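Sensor protein (Geobacter sulfurreducens, PDB 3H7M) is probably a membrane-bound sensor histidine kinase that autophosphorylates from ATP, seen here through its sensor domain, which resembles periplasmic binding proteins. Local coordinates at residues T90-H98 / A226-P234; D114-L122 / L153-V163. One frame throughout, in Å; residues are numbered along the deposited sequence. Where two conformers were deposited one is given.

Contact 1. Residues T90-H98 / A226-P234; sequences TPPHTIVYH and AKWLGVLEP
The C-terminal tail 231-234 runs across residues 92-97, their end-to-end directions 122° apart, and comes nearest where the CA atoms of Thr94 and Glu233 lie 4.8 Å from each other. One direct hydrogen bond joins the segments. Thr94 OG1 donates to Leu232 O at 2.7 Å and sits above the carbonyl plane, 37° out of it. The Thr94 torsion (chi1 -173°) sets OG1 opposite its own backbone N. A water adds a second link: it donates to Thr94 OG1 and accepts from Leu232 N. The hydroxyl is thus tied to Leu232 O directly and to Leu232 N through the water. This domain has the two-lobed architecture of family 3 solute-binding proteins. Its long strand 87-103 forms a classic beta bulge at His93 and Thr94, opposite Tyr193. The tail follows the last helix, 220-227, and Arg225 of that helix makes a salt bridge with Glu233. Pro234 lays its ring against Pro92 and the backbone of His93 and Thr94. Its CG lies 4.0 Å from Pro92 CG, the two rings side by side and pointing in opposite directions. Ile95 CG1 rests 3.8 Å from Pro234 CA. Further along, Leu232 CD1 meets the edge of the Tyr97 ring in its plane, 3.5 Å from Tyr97 CD2.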
loop_
_atom_site.group_PDB
_atom_site.type_symbol
_atom_site.label_atom_id
_atom_site.label_comp_id
_atom_site.label_asym_id
_atom_site.label_seq_id
_atom_site.Cartn_x
_atom_site.Cartn_y
_atom_site.Cartn_z
ATOM N N THR A 90 -13.784 3.104 -1.387
ATOM C CA THR A 90 -14.659 2.259 -2.167
ATOM C C THR A 90 -14.446 0.919 -1.492
ATOM O O THR A 90 -13.662 0.825 -0.556
ATOM C CB THR A 90 -14.147 2.123 -3.593
ATOM O OG1 THR A 90 -12.812 1.581 -3.556
ATOM C CG2 THR A 90 -14.137 3.471 -4.288
ATOM N N PRO A 91 -15.177 -0.123 -1.911
ATOM C CA PRO A 91 -14.883 -1.385 -1.240
ATOM C C PRO A 91 -13.404 -1.618 -1.613
ATOM O O PRO A 91 -12.900 -1.016 -2.568
ATOM C CB PRO A 91 -15.803 -2.377 -1.955
ATOM C CG PRO A 91 -16.973 -1.532 -2.328
ATOM C CD PRO A 91 -16.370 -0.237 -2.773
ATOM N N PRO A 92 -12.700 -2.494 -0.884
ATOM C CA PRO A 92 -11.281 -2.771 -1.169
ATOM C C PRO A 92 -11.049 -3.705 -2.359
ATOM O O PRO A 92 -11.874 -4.572 -2.650
ATOM C CB PRO A 92 -10.802 -3.396 0.130
ATOM C CG PRO A 92 -12.014 -4.250 0.521
ATOM C CD PRO A 92 -13.203 -3.329 0.225
ATOM N N HIS A 93 -9.933 -3.535 -3.060
ATOM C CA HIS A 93 -9.660 -4.438 -4.166
ATOM C C HIS A 93 -8.697 -5.542 -3.714
ATOM O O HIS A 93 -8.503 -6.547 -4.402
ATOM C CB HIS A 93 -9.162 -3.684 -5.426
ATOM C CG HIS A 93 -7.939 -2.837 -5.231
ATOM N ND1 HIS A 93 -6.697 -3.365 -4.929
ATOM C CD2 HIS A 93 -7.756 -1.499 -5.366
ATOM C CE1 HIS A 93 -5.807 -2.387 -4.884
ATOM N NE2 HIS A 93 -6.421 -1.246 -5.144
ATOM N N THR A 94 -8.121 -5.366 -2.530
ATOM C CA THR A 94 -7.229 -6.387 -1.974
ATOM C C THR A 94 -7.066 -6.268 -0.445
ATOM O O THR A 94 -7.347 -5.229 0.154
ATOM C CB THR A 94 -5.814 -6.295 -2.588
ATOM O OG1 THR A 94 -5.020 -7.399 -2.137
ATOM C CG2 THR A 94 -5.143 -5.017 -2.154
ATOM N N ILE A 95 -6.605 -7.349 0.172
ATOM C CA ILE A 95 -6.336 -7.364 1.608
ATOM C C ILE A 95 -4.819 -7.462 1.804
ATOM O O ILE A 95 -4.173 -8.378 1.298
ATOM C CB ILE A 95 -6.981 -8.570 2.293
ATOM C CG1 ILE A 95 -8.483 -8.563 2.028
ATOM C CG2 ILE A 95 -6.705 -8.515 3.785
ATOM C CD1 ILE A 95 -9.166 -7.310 2.498
ATOM N N VAL A 96 -4.268 -6.509 2.537
ATOM C CA VAL A 96 -2.840 -6.446 2.805
ATOM C C VAL A 96 -2.453 -6.892 4.218
ATOM O O VAL A 96 -2.763 -6.222 5.197
ATOM C CB VAL A 96 -2.330 -5.009 2.625
ATOM C CG1 VAL A 96 -0.830 -4.944 2.886
ATOM C CG2 VAL A 96 -2.645 -4.534 1.239
ATOM N N TYR A 97 -1.776 -8.023 4.323
ATOM C CA TYR A 97 -1.318 -8.520 5.616
ATOM C C TYR A 97 0.033 -7.902 5.912
ATOM O O TYR A 97 0.719 -7.441 5.009
ATOM C CB TYR A 97 -1.125 -10.019 5.578
ATOM C CG TYR A 97 -2.375 -10.822 5.747
ATOM C CD1 TYR A 97 -2.945 -11.004 7.008
ATOM C CD2 TYR A 97 -2.961 -11.461 4.658
ATOM C CE1 TYR A 97 -4.065 -11.820 7.182
ATOM C CE2 TYR A 97 -4.080 -12.273 4.819
ATOM C CZ TYR A 97 -4.623 -12.452 6.080
ATOM O OH TYR A 97 -5.709 -13.278 6.234
ATOM N N HIS A 98 0.409 -7.874 7.183
ATOM C CA HIS A 98 1.718 -7.353 7.550
ATOM C C HIS A 98 2.558 -8.496 8.063
ATOM O O HIS A 98 2.098 -9.628 8.212
ATOM C CB HIS A 98 1.643 -6.305 8.642
ATOM C CG HIS A 98 1.206 -4.965 8.163
ATOM N ND1 HIS A 98 -0.113 -4.662 7.914
ATOM C CD2 HIS A 98 1.915 -3.847 7.887
ATOM C CE1 HIS A 98 -0.199 -3.408 7.505
ATOM N NE2 HIS A 98 1.016 -2.891 7.481
ATOM N N ALA A 226 -4.157 -12.620 -10.800
ATOM C CA ALA A 226 -3.330 -13.809 -10.936
ATOM C C ALA A 226 -1.917 -13.459 -11.418
ATOM O O ALA A 226 -0.967 -14.170 -11.131
ATOM C CB ALA A 226 -3.988 -14.796 -11.891
ATOM N N LYS A 227 -1.791 -12.354 -12.149
ATOM C CA LYS A 227 -0.498 -11.922 -12.669
ATOM C C LYS A 227 0.498 -11.652 -11.544
ATOM O O LYS A 227 1.668 -12.048 -11.627
ATOM C CB LYS A 227 -0.671 -10.657 -13.523
ATOM C CG LYS A 227 0.623 -10.033 -14.049
ATOM C CD LYS A 227 0.319 -8.865 -14.994
ATOM C CE LYS A 227 1.580 -8.260 -15.623
ATOM N NZ LYS A 227 1.218 -7.144 -16.545
ATOM N N TRP A 228 0.028 -10.983 -10.496
ATOM C CA TRP A 228 0.872 -10.644 -9.365
ATOM C C TRP A 228 0.766 -11.628 -8.200
ATOM O O TRP A 228 -0.114 -11.504 -7.337
ATOM C CB TRP A 228 0.557 -9.226 -8.925
ATOM C CG TRP A 228 0.442 -8.277 -10.104
ATOM C CD1 TRP A 228 -0.649 -8.088 -10.895
ATOM C CD2 TRP A 228 1.456 -7.384 -10.605
ATOM N NE1 TRP A 228 -0.392 -7.124 -11.853
ATOM C CE2 TRP A 228 0.890 -6.676 -11.702
ATOM C CE3 TRP A 228 2.786 -7.110 -10.235
ATOM C CZ2 TRP A 228 1.599 -5.714 -12.429
ATOM C CZ3 TRP A 228 3.501 -6.142 -10.964
ATOM C CH2 TRP A 228 2.899 -5.458 -12.049
ATOM N N LEU A 229 1.687 -12.602 -8.196
ATOM C CA LEU A 229 1.752 -13.657 -7.178
ATOM C C LEU A 229 1.676 -13.146 -5.749
ATOM O O LEU A 229 2.349 -12.175 -5.391
ATOM C CB LEU A 229 3.041 -14.453 -7.326
ATOM C CG LEU A 229 3.220 -15.242 -8.620
ATOM C CD1 LEU A 229 4.677 -15.548 -8.792
ATOM C CD2 LEU A 229 2.393 -16.521 -8.586
ATOM N N GLY A 230 0.854 -13.810 -4.942
ATOM C CA GLY A 230 0.717 -13.433 -3.546
ATOM C C GLY A 230 -0.346 -12.386 -3.269
ATOM O O GLY A 230 -0.758 -12.205 -2.114
ATOM N N VAL A 231 -0.775 -11.678 -4.313
ATOM C CA VAL A 231 -1.807 -10.656 -4.153
ATOM C C VAL A 231 -3.129 -11.372 -3.841
ATOM O O VAL A 231 -3.603 -12.219 -4.598
ATOM C CB VAL A 231 -1.920 -9.776 -5.419
ATOM C CG1 VAL A 231 -3.080 -8.795 -5.284
ATOM C CG2 VAL A 231 -0.642 -9.003 -5.616
ATOM N N LEU A 232 -3.700 -11.043 -2.694
ATOM C CA LEU A 232 -4.925 -11.690 -2.251
ATOM C C LEU A 232 -6.148 -10.892 -2.650
ATOM O O LEU A 232 -6.051 -9.731 -3.087
ATOM C CB LEU A 232 -4.887 -11.867 -0.726
ATOM C CG LEU A 232 -3.621 -12.562 -0.199
ATOM C CD1 LEU A 232 -3.554 -12.434 1.318
ATOM C CD2 LEU A 232 -3.600 -14.037 -0.635
ATOM N N GLU A 233 -7.303 -11.528 -2.511
ATOM C CA GLU A 233 -8.562 -10.881 -2.840
ATOM C C GLU A 233 -9.466 -10.961 -1.619
ATOM O O GLU A 233 -9.420 -11.945 -0.870
ATOM C CB GLU A 233 -9.226 -11.575 -4.028
ATOM C CG GLU A 233 -9.632 -13.001 -3.762
ATOM C CD GLU A 233 -10.570 -13.509 -4.825
ATOM O OE1 GLU A 233 -11.464 -12.731 -5.218
ATOM O OE2 GLU A 233 -10.429 -14.671 -5.264
ATOM N N PRO A 234 -10.301 -9.930 -1.399
ATOM C CA PRO A 234 -11.214 -9.909 -0.247
ATOM C C PRO A 234 -12.079 -11.169 -0.082
ATOM O O PRO A 234 -12.410 -11.508 1.083
ATOM C CB PRO A 234 -12.026 -8.637 -0.479
ATOM C CG PRO A 234 -11.014 -7.722 -1.150
ATOM C CD PRO A 234 -10.375 -8.663 -2.155
ATOM O OXT PRO A 234 -12.415 -11.804 -1.110
HETATM O O HOH W 1 -2.341 -8.559 -1.181
#

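Contact 2. Residues D114-L122 / L153-V163; sequences DLRGRKVAL and LLAAGGCDYAV
Tyr161, Lys119 and Ala121 have the most surface buried in this contact, which pairs strands 120-122 and 161-163 in parallel. Tyr161 is held through both its backbone N and its backbone O. Its N donates to Lys119 O, and its O accepts from Ala121 N at 2.9 Å. The Tyr161 ring has Leu115 CD1 over one face. Arg118 CD comes obliquely to Tyr161 CE2 at 3.3 Å, with the guanidinium and ring planes 58° apart. Lys119 is gripped at three points. Its N gives a nearly straight bond (162°) to Asp160 OD2, met on the anti side of the carboxylate. Its O takes a second donor, Asp160 N, from above the carbonyl plane. Its side chain starts opposite the backbone N (chi1 -162°) and stays extended. It passes alongside Cys159, Lys119 CD to Cys159 CA 3.7 Å, and NZ donates a hydrogen bond to Gly158 O at 3.2 Å. That carbonyl follows the Schellman motif at Gly157 that ends helix 147-155. Ala121 continues the pairing through its O, which accepts from Val163 N at 3.1 Å. Its CB packs against Cys159 SG at 3.7 Å and faces Leu153. The turn from helix 147-155 into strand 161-165 brings that strand between 120-123 and 87-103. Strand 141-144 flanks 120-123 beyond, and helix 127-133 packs on Leu122 and Val163.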
loop_
_atom_site.group_PDB
_atom_site.type_symbol
_atom_site.label_atom_id
_atom_site.label_comp_id
_atom_site.label_asym_id
_atom_site.label_seq_id
_atom_site.Cartn_x
_atom_site.Cartn_y
_atom_site.Cartn_z
ATOM N N ASP A 114 6.426 -8.981 21.234
ATOM C CA ASP A 114 7.819 -9.353 21.460
ATOM C C ASP A 114 8.765 -8.273 20.955
ATOM O O ASP A 114 9.981 -8.369 21.126
ATOM C CB ASP A 114 8.135 -10.679 20.767
ATOM C CG ASP A 114 7.294 -11.825 21.294
ATOM O OD1 ASP A 114 7.376 -12.941 20.733
ATOM O OD2 ASP A 114 6.550 -11.608 22.273
ATOM N N LEU A 115 8.198 -7.239 20.346
ATOM C CA LEU A 115 8.985 -6.131 19.818
ATOM C C LEU A 115 9.122 -4.975 20.794
ATOM O O LEU A 115 9.765 -3.967 20.486
ATOM C CB LEU A 115 8.362 -5.618 18.516
ATOM C CG LEU A 115 8.777 -6.308 17.202
ATOM C CD1 LEU A 115 8.714 -7.842 17.321
ATOM C CD2 LEU A 115 7.874 -5.817 16.080
ATOM N N ARG A 116 8.500 -5.104 21.963
ATOM C CA ARG A 116 8.586 -4.053 22.974
ATOM C C ARG A 116 10.026 -4.025 23.454
ATOM O O ARG A 116 10.593 -5.070 23.789
ATOM C CB ARG A 116 7.645 -4.352 24.149
ATOM C CG ARG A 116 6.205 -3.867 23.959
ATOM C CD ARG A 116 5.938 -2.558 24.712
ATOM N NE ARG A 116 4.626 -1.980 24.398
ATOM C CZ ARG A 116 3.478 -2.652 24.463
ATOM N NH1 ARG A 116 3.469 -3.940 24.836
ATOM N NH2 ARG A 116 2.335 -2.033 24.143
ATOM N N GLY A 117 10.620 -2.838 23.464
ATOM C CA GLY A 117 11.997 -2.709 23.899
ATOM C C GLY A 117 13.032 -2.894 22.802
ATOM O O GLY A 117 14.224 -2.695 23.033
ATOM N N ARG A 118 12.587 -3.271 21.606
ATOM C CA ARG A 118 13.499 -3.475 20.492
ATOM C C ARG A 118 13.388 -2.381 19.455
ATOM O O ARG A 118 12.365 -1.719 19.344
ATOM C CB ARG A 118 13.258 -4.845 19.886
ATOM C CG ARG A 118 13.578 -5.929 20.888
ATOM C CD ARG A 118 13.300 -7.326 20.380
ATOM N NE ARG A 118 13.631 -8.326 21.393
ATOM C CZ ARG A 118 14.800 -8.389 22.021
ATOM N NH1 ARG A 118 15.754 -7.509 21.742
ATOM N NH2 ARG A 118 15.010 -9.326 22.937
ATOM N N LYS A 119 14.465 -2.161 18.719
ATOM C CA LYS A 119 14.483 -1.115 17.708
ATOM C C LYS A 119 13.733 -1.652 16.485
ATOM O O LYS A 119 14.015 -2.752 16.009
ATOM C CB LYS A 119 15.931 -0.755 17.381
ATOM C CG LYS A 119 16.087 0.571 16.681
ATOM C CD LYS A 119 17.534 0.821 16.268
ATOM C CE LYS A 119 17.696 2.232 15.705
ATOM N NZ LYS A 119 19.106 2.556 15.359
ATOM N N VAL A 120 12.776 -0.873 15.988
ATOM C CA VAL A 120 11.935 -1.301 14.877
ATOM C C VAL A 120 11.720 -0.289 13.770
ATOM O O VAL A 120 11.322 0.852 14.031
ATOM C CB VAL A 120 10.568 -1.680 15.387
ATOM C CG1 VAL A 120 9.672 -2.049 14.227
ATOM C CG2 VAL A 120 10.695 -2.818 16.390
ATOM N N ALA A 121 11.964 -0.703 12.526
ATOM C CA ALA A 121 11.754 0.209 11.415
ATOM C C ALA A 121 10.396 -0.049 10.770
ATOM O O ALA A 121 9.874 -1.182 10.791
ATOM C CB ALA A 121 12.864 0.044 10.377
ATOM N N LEU A 122 9.811 0.998 10.199
ATOM C CA LEU A 122 8.532 0.834 9.523
ATOM C C LEU A 122 8.132 2.057 8.753
ATOM O O LEU A 122 8.662 3.150 8.962
ATOM C CB LEU A 122 7.426 0.417 10.493
ATOM C CG LEU A 122 7.128 1.263 11.721
ATOM C CD1 LEU A 122 6.641 2.657 11.312
ATOM C CD2 LEU A 122 6.062 0.532 12.530
ATOM N N LEU A 153 17.542 -0.998 6.282
ATOM C CA LEU A 153 18.142 -0.724 7.584
ATOM C C LEU A 153 18.240 -2.017 8.358
ATOM O O LEU A 153 19.244 -2.304 8.994
ATOM C CB LEU A 153 17.302 0.271 8.371
ATOM C CG LEU A 153 17.917 0.632 9.727
ATOM C CD1 LEU A 153 19.126 1.511 9.506
ATOM C CD2 LEU A 153 16.899 1.367 10.589
ATOM N N LEU A 154 17.189 -2.810 8.309
ATOM C CA LEU A 154 17.238 -4.076 8.998
ATOM C C LEU A 154 18.377 -4.931 8.423
ATOM O O LEU A 154 19.163 -5.536 9.155
ATOM C CB LEU A 154 15.932 -4.801 8.787
ATOM C CG LEU A 154 15.806 -6.166 9.439
ATOM C CD1 LEU A 154 15.770 -6.010 10.981
ATOM C CD2 LEU A 154 14.520 -6.820 8.925
ATOM N N ALA A 155 18.438 -4.979 7.094
ATOM C CA ALA A 155 19.419 -5.770 6.385
ATOM C C ALA A 155 20.821 -5.318 6.753
ATOM O O ALA A 155 21.738 -6.139 6.896
ATOM C CB ALA A 155 19.203 -5.641 4.902
ATOM N N ALA A 156 20.957 -4.009 6.923
ATOM C CA ALA A 156 22.215 -3.377 7.270
ATOM C C ALA A 156 22.560 -3.430 8.752
ATOM O O ALA A 156 23.498 -2.758 9.188
ATOM C CB ALA A 156 22.189 -1.925 6.815
ATOM N N GLY A 157 21.810 -4.208 9.523
ATOM C CA GLY A 157 22.056 -4.289 10.956
ATOM C C GLY A 157 21.860 -2.941 11.638
ATOM O O GLY A 157 22.418 -2.697 12.698
ATOM N N GLY A 158 21.064 -2.073 11.013
ATOM C CA GLY A 158 20.777 -0.744 11.531
ATOM C C GLY A 158 19.579 -0.627 12.477
ATOM O O GLY A 158 19.284 0.470 12.949
ATOM N N CYS A 159 18.890 -1.737 12.744
ATOM C CA CYS A 159 17.745 -1.769 13.653
ATOM C C CYS A 159 17.543 -3.243 13.974
ATOM O O CYS A 159 18.246 -4.081 13.406
ATOM C CB CYS A 159 16.491 -1.146 13.009
ATOM S SG CYS A 159 15.912 -1.846 11.427
ATOM N N ASP A 160 16.613 -3.582 14.866
ATOM C CA ASP A 160 16.443 -4.989 15.223
ATOM C C ASP A 160 15.392 -5.762 14.474
ATOM O O ASP A 160 15.525 -6.969 14.275
ATOM C CB ASP A 160 16.164 -5.148 16.730
ATOM C CG ASP A 160 17.247 -4.530 17.596
ATOM O OD1 ASP A 160 18.450 -4.782 17.335
ATOM O OD2 ASP A 160 16.888 -3.794 18.541
ATOM N N TYR A 161 14.319 -5.084 14.105
ATOM C CA TYR A 161 13.232 -5.732 13.382
ATOM C C TYR A 161 12.624 -4.682 12.524
ATOM O O TYR A 161 12.926 -3.486 12.676
ATOM C CB TYR A 161 12.152 -6.240 14.327
ATOM C CG TYR A 161 12.597 -7.383 15.187
ATOM C CD1 TYR A 161 12.546 -8.688 14.712
ATOM C CD2 TYR A 161 13.123 -7.156 16.467
ATOM C CE1 TYR A 161 13.009 -9.751 15.482
ATOM C CE2 TYR A 161 13.595 -8.213 17.250
ATOM C CZ TYR A 161 13.534 -9.506 16.753
ATOM O OH TYR A 161 13.981 -10.555 17.515
ATOM N N ALA A 162 11.792 -5.135 11.601
ATOM C CA ALA A 162 11.064 -4.218 10.739
ATOM C C ALA A 162 9.706 -4.846 10.548
ATOM O O ALA A 162 9.580 -6.074 10.516
ATOM C CB ALA A 162 11.762 -4.046 9.399
ATOM N N VAL A 163 8.689 -3.997 10.460
ATOM C CA VAL A 163 7.314 -4.444 10.250
ATOM C C VAL A 163 6.798 -3.742 8.995
ATOM O O VAL A 163 6.704 -2.514 8.954
ATOM C CB VAL A 163 6.417 -4.083 11.464
ATOM C CG1 VAL A 163 4.944 -4.191 11.078
ATOM C CG2 VAL A 163 6.730 -5.020 12.647
#

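Both contacts reach the same mixed sheet, where strands 87-103 and 161-165 are neighbours. Their centres lie about 26 Å apart, and the segments do not touch. Along the chain, contact 2 is nested inside the loop that contact 1 closes. Contact 1 is partly buried and joins the chain terminus to a long strand that runs on toward the region of contact 2. It uses one side-chain hydrogen bond, a water and proline packing, with no strand pairing. Contact 2 is mostly buried and lies farther from the centre of the chain. It is built on parallel backbone bonds, with charged side chains at its more exposed end.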